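Local coordinates for 35 kDa hemin binding protein (Porphyromonas gingivalis, PDB 5Y1A) that probably binds hemin and joins a thioredoxin domain to a beta-sandwich domain in a cargo protein of the type IX secretion system, at residues Val327-Ile330 and Val335-Phe338; Lys150-Ala155 and Val160-Phe165. All blocks are in the same frame, centred on the assembly; numbering follows the deposited sequence. Where two conformers were deposited one is given.

Interaction 1 (Val327-Ile330 and Val335-Phe338)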
loop_
_atom_site.group_PDB
_atom_site.type_symbol
_atom_site.label_atom_id
_atom_site.label_comp_id
_atom_site.label_asym_id
_atom_site.label_seq_id
_atom_site.Cartn_x
_atom_site.Cartn_y
_atom_site.Cartn_z
ATOM N N VAL A 327 16.920 3.163 17.429
ATOM C CA VAL A 327 17.538 1.836 17.372
ATOM C C VAL A 327 19.036 1.983 17.593
ATOM O O VAL A 327 19.708 2.735 16.878
ATOM C CB VAL A 327 17.271 1.153 16.010
ATOM C CG1 VAL A 327 17.967 -0.217 15.935
ATOM C CG2 VAL A 327 15.781 0.986 15.795
ATOM N N VAL A 328 19.558 1.286 18.598
ATOM C CA VAL A 328 20.986 1.310 18.841
ATOM C C VAL A 328 21.542 -0.001 18.326
ATOM O O VAL A 328 21.103 -1.064 18.749
ATOM C CB VAL A 328 21.330 1.441 20.330
ATOM C CG1 VAL A 328 22.845 1.571 20.506
ATOM C CG2 VAL A 328 20.592 2.641 20.944
ATOM N N ARG A 329 22.498 0.090 17.411
ATOM C CA ARG A 329 23.167 -1.094 16.898
ATOM C C ARG A 329 24.503 -1.161 17.634
ATOM O O ARG A 329 25.365 -0.295 17.440
ATOM C CB ARG A 329 23.328 -0.982 15.386
ATOM C CG ARG A 329 24.098 -2.111 14.710
ATOM C CD ARG A 329 23.837 -2.106 13.203
ATOM N NE ARG A 329 24.637 -1.114 12.477
ATOM C CZ ARG A 329 24.447 -0.789 11.200
ATOM N NH1 ARG A 329 23.474 -1.363 10.502
ATOM N NH2 ARG A 329 25.219 0.121 10.619
ATOM N N ILE A 330 24.658 -2.158 18.506
ATOM C CA ILE A 330 25.901 -2.325 19.269
ATOM C C ILE A 330 26.574 -3.648 18.950
ATOM O O ILE A 330 25.976 -4.710 19.117
ATOM C CB ILE A 330 25.698 -2.298 20.805
ATOM C CG1 ILE A 330 24.464 -1.502 21.211
ATOM C CG2 ILE A 330 26.954 -1.776 21.497
ATOM C CD1 ILE A 330 24.221 -1.516 22.695
ATOM N N VAL A 335 29.033 -10.244 18.407
ATOM C CA VAL A 335 27.649 -10.260 17.918
ATOM C C VAL A 335 27.170 -8.815 17.735
ATOM O O VAL A 335 27.487 -7.952 18.556
ATOM C CB VAL A 335 26.677 -11.068 18.862
ATOM C CG1 VAL A 335 25.194 -10.797 18.536
ATOM C CG2 VAL A 335 26.953 -12.570 18.794
ATOM N N MET A 336 26.443 -8.570 16.643
ATOM C CA MET A 336 25.806 -7.278 16.373
ATOM C C MET A 336 24.375 -7.323 16.927
ATOM O O MET A 336 23.532 -8.087 16.433
ATOM C CB MET A 336 25.841 -6.957 14.864
ATOM C CG MET A 336 25.246 -5.598 14.455
ATOM S SD MET A 336 25.257 -5.251 12.663
ATOM C CE MET A 336 27.021 -5.126 12.344
ATOM N N HIS A 337 24.138 -6.515 17.958
ATOM C CA HIS A 337 22.849 -6.428 18.691
ATOM C C HIS A 337 22.056 -5.200 18.250
ATOM O O HIS A 337 22.648 -4.192 17.861
ATOM C CB HIS A 337 23.104 -6.252 20.191
ATOM C CG HIS A 337 23.988 -7.298 20.798
ATOM N ND1 HIS A 337 23.500 -8.494 21.285
ATOM C CD2 HIS A 337 25.321 -7.314 21.031
ATOM C CE1 HIS A 337 24.495 -9.200 21.790
ATOM N NE2 HIS A 337 25.613 -8.513 21.637
ATOM N N PHE A 338 20.726 -5.284 18.314
ATOM C CA PHE A 338 19.843 -4.158 17.996
ATOM C C PHE A 338 18.944 -3.940 19.212
ATOM O O PHE A 338 18.245 -4.861 19.631
ATOM C CB PHE A 338 18.987 -4.460 16.757
ATOM C CG PHE A 338 19.790 -4.634 15.487
ATOM C CD1 PHE A 338 19.836 -3.624 14.534
ATOM C CD2 PHE A 338 20.516 -5.805 15.258
ATOM C CE1 PHE A 338 20.589 -3.771 13.359
ATOM C CE2 PHE A 338 21.267 -5.970 14.102
ATOM C CZ PHE A 338 21.301 -4.953 13.143
#

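Interaction 2 (Lys150-Ala155 and Val160-Phe165)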
loop_
_atom_site.group_PDB
_atom_site.type_symbol
_atom_site.label_atom_id
_atom_site.label_comp_id
_atom_site.label_asym_id
_atom_site.label_seq_id
_atom_site.Cartn_x
_atom_site.Cartn_y
_atom_site.Cartn_z
ATOM N N LYS A 150 -8.208 -1.317 9.853
ATOM C CA LYS A 150 -7.572 -0.793 11.054
ATOM C C LYS A 150 -6.087 -1.089 10.929
ATOM O O LYS A 150 -5.667 -2.256 10.904
ATOM C CB LYS A 150 -8.184 -1.386 12.335
ATOM C CG LYS A 150 -7.421 -1.032 13.628
ATOM C CD LYS A 150 -7.291 0.475 13.859
ATOM C CE LYS A 150 -6.296 0.733 15.022
ATOM N NZ LYS A 150 -6.298 2.141 15.512
ATOM N N LEU A 151 -5.304 -0.027 10.849
ATOM C CA LEU A 151 -3.862 -0.156 10.689
ATOM C C LEU A 151 -3.147 0.195 11.977
ATOM O O LEU A 151 -3.628 1.041 12.737
ATOM C CB LEU A 151 -3.366 0.807 9.598
ATOM C CG LEU A 151 -4.068 0.739 8.237
ATOM C CD1 LEU A 151 -3.405 1.737 7.274
ATOM C CD2 LEU A 151 -4.036 -0.711 7.660
ATOM N N THR A 152 -1.972 -0.404 12.178
ATOM C CA THR A 152 -1.021 0.122 13.185
ATOM C C THR A 152 0.343 0.227 12.528
ATOM O O THR A 152 0.695 -0.589 11.666
ATOM C CB THR A 152 -0.946 -0.699 14.506
ATOM O OG1 THR A 152 -0.277 -1.952 14.280
ATOM C CG2 THR A 152 -2.332 -0.943 15.117
ATOM N N LYS A 153 1.122 1.232 12.906
ATOM C CA LYS A 153 2.453 1.375 12.325
ATOM C C LYS A 153 3.573 0.945 13.254
ATOM O O LYS A 153 3.480 1.133 14.463
ATOM C CB LYS A 153 2.703 2.791 11.829
ATOM C CG LYS A 153 2.605 3.850 12.889
ATOM C CD LYS A 153 2.886 5.206 12.268
ATOM C CE LYS A 153 2.897 6.276 13.362
ATOM N NZ LYS A 153 3.107 7.655 12.786
ATOM N N GLY A 154 4.612 0.361 12.664
ATOM C CA GLY A 154 5.800 -0.054 13.409
ATOM C C GLY A 154 6.555 1.190 13.791
ATOM O O GLY A 154 6.364 2.219 13.164
ATOM N N ALA A 155 7.398 1.088 14.814
ATOM C CA ALA A 155 8.069 2.274 15.369
ATOM C C ALA A 155 9.309 2.685 14.570
ATOM O O ALA A 155 9.661 3.873 14.509
ATOM C CB ALA A 155 8.417 2.047 16.796
ATOM N N VAL A 160 7.373 -4.442 12.285
ATOM C CA VAL A 160 6.243 -4.689 11.381
ATOM C C VAL A 160 5.162 -3.625 11.576
ATOM O O VAL A 160 5.046 -3.021 12.651
ATOM C CB VAL A 160 5.659 -6.129 11.528
ATOM C CG1 VAL A 160 6.773 -7.144 11.249
ATOM C CG2 VAL A 160 5.087 -6.354 12.908
ATOM N N CYS A 161 4.405 -3.377 10.511
ATOM C CA CYS A 161 3.132 -2.699 10.595
ATOM C C CYS A 161 2.073 -3.795 10.589
ATOM O O CYS A 161 2.357 -4.944 10.259
ATOM C CB CYS A 161 2.938 -1.794 9.376
ATOM S SG CYS A 161 4.153 -0.481 9.263
ATOM N N THR A 162 0.853 -3.455 10.964
ATOM C CA THR A 162 -0.245 -4.415 10.885
ATOM C C THR A 162 -1.443 -3.784 10.163
ATOM O O THR A 162 -1.614 -2.563 10.150
ATOM C CB THR A 162 -0.680 -4.924 12.294
ATOM O OG1 THR A 162 -1.472 -3.912 12.938
ATOM C CG2 THR A 162 0.559 -5.260 13.158
ATOM N N ALA A 163 -2.270 -4.640 9.580
ATOM C CA ALA A 163 -3.477 -4.200 8.898
ATOM C C ALA A 163 -4.534 -5.255 9.174
ATOM O O ALA A 163 -4.338 -6.446 8.904
ATOM C CB ALA A 163 -3.224 -4.044 7.393
ATOM N N THR A 164 -5.637 -4.825 9.768
ATOM C CA THR A 164 -6.743 -5.728 10.027
ATOM C C THR A 164 -7.896 -5.294 9.124
ATOM O O THR A 164 -8.337 -4.136 9.177
ATOM C CB THR A 164 -7.155 -5.684 11.506
ATOM O OG1 THR A 164 -6.021 -6.033 12.300
ATOM C CG2 THR A 164 -8.266 -6.686 11.770
ATOM N N PHE A 165 -8.347 -6.225 8.275
ATOM C CA PHE A 165 -9.396 -5.967 7.303
ATOM C C PHE A 165 -10.607 -6.718 7.766
ATOM O O PHE A 165 -10.561 -7.935 7.921
ATOM C CB PHE A 165 -9.011 -6.487 5.912
ATOM C CG PHE A 165 -7.662 -6.035 5.465
ATOM C CD1 PHE A 165 -7.407 -4.690 5.299
ATOM C CD2 PHE A 165 -6.618 -6.942 5.296
ATOM C CE1 PHE A 165 -6.153 -4.249 4.894
ATOM C CE2 PHE A 165 -5.350 -6.495 4.883
ATOM C CZ PHE A 165 -5.127 -5.143 4.704
HETATM O O HOH W 1 -4.198 -3.719 12.772
#

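Interaction 1 (Val327-Ile330 and Val335-Phe338)
V327 reaches the neighbouring strand through one methyl: V327 CG1 meets the rim of the F338 ring at CD1 (4.1 Å), close to the ring plane. A beta-branched residue suits this site, since it favours the extended backbone, and its CG1 methyl meets the ring. V328 turns its side chain to the other face, onto M306 and V341, and contributes its carbonyl, whose O receives a CA-H...O contact from F338 CA at 3.4 Å. R329 faces F338 in a non-hydrogen-bonded antiparallel pair. With CG anti to the backbone N (chi1 176°), its aliphatic stem runs beside the F338 ring, CG over one face and CD 3.7 Å from F338 CE1, while the guanidinium plane stands nearly perpendicular to the ring. M336 crosses the same stem, and its SD lies 3.5 Å from R329 CD. I330 and H337 form the hydrogen-bonded pair: I330 N donates to H337 O (2.9 Å), and H337 N returns a straighter bond to I330 O (2.8 Å, 167°). I330 O also lies in the plane of the H337 imidazole, at its edge, 3.3 Å from H337 CD2. Strand 335-343 is the edge of a four-stranded antiparallel sheet and pairs with the inner strand 324-332 as a hairpin. Its chemistry is divided: backbone bonds fix the register, whereas hydrocarbon and thioether groups pack against the R329 stem on a partly exposed face, while R329 NH2 makes a long, weak ion pair with E307.

Interaction 2 (Lys150-Ala155 and Val160-Phe165)
T152 and T162 both hold OG1 between the backbone N and the carbonyl carbon (chi1 72° and 77°), which brings their hydroxyls together across a beta hairpin at 2.7 Å, OG1 to OG1. Threonine suits the pair because its branched carbon favours a strand while its hydroxyl can both give and accept; T152 OG1 also bonds T277. Below the hydroxyls, the two residues form a hydrogen-bonded antiparallel pair, as do K150 and T164, where T164 N reaches K150 O at 2.8 Å. One water gathers K150 O, T162 OG1 and T164 OG1, extending the polar network over this face. K150 sends its ammonium to a salt bridge with E275. On the other face, L151 presses CD2 against A163 CB at 3.4 Å, tighter than usual; the small alanine admits the leucine branch beside it, in a buried layer that V247 and F235 help to cover. Near the turn, C161 holds SG anti to the carbonyl carbon, directing it at the opposite strand end. G154 CA passes close to V160 O, a fit suited to glycine, and G154 N donates to C161 SG at 3.5 Å and 170°, nearly straight.

Followed from the N terminus, the chain first passes through the thioredoxin-like part with its helices, then runs out along strand 145-153. Interaction 2 closes the short turn 156-159 and returns the chain along strand 161-169, which lies between 145-153 and 228-235 in a mixed sheet. The chain then alternates between this sheet and a second, antiparallel one before reaching the C-terminal sheet, where interaction 1 closes the tight turn at 333-334. The two loops are in series, neither nesting nor crossing. Their centres are 24 Å apart and their nearest atoms about 7 Å, without touching. T156, in the turn of interaction 2, meets V327 of interaction 1, so the turn of the first hairpin touches the C-terminal sheet.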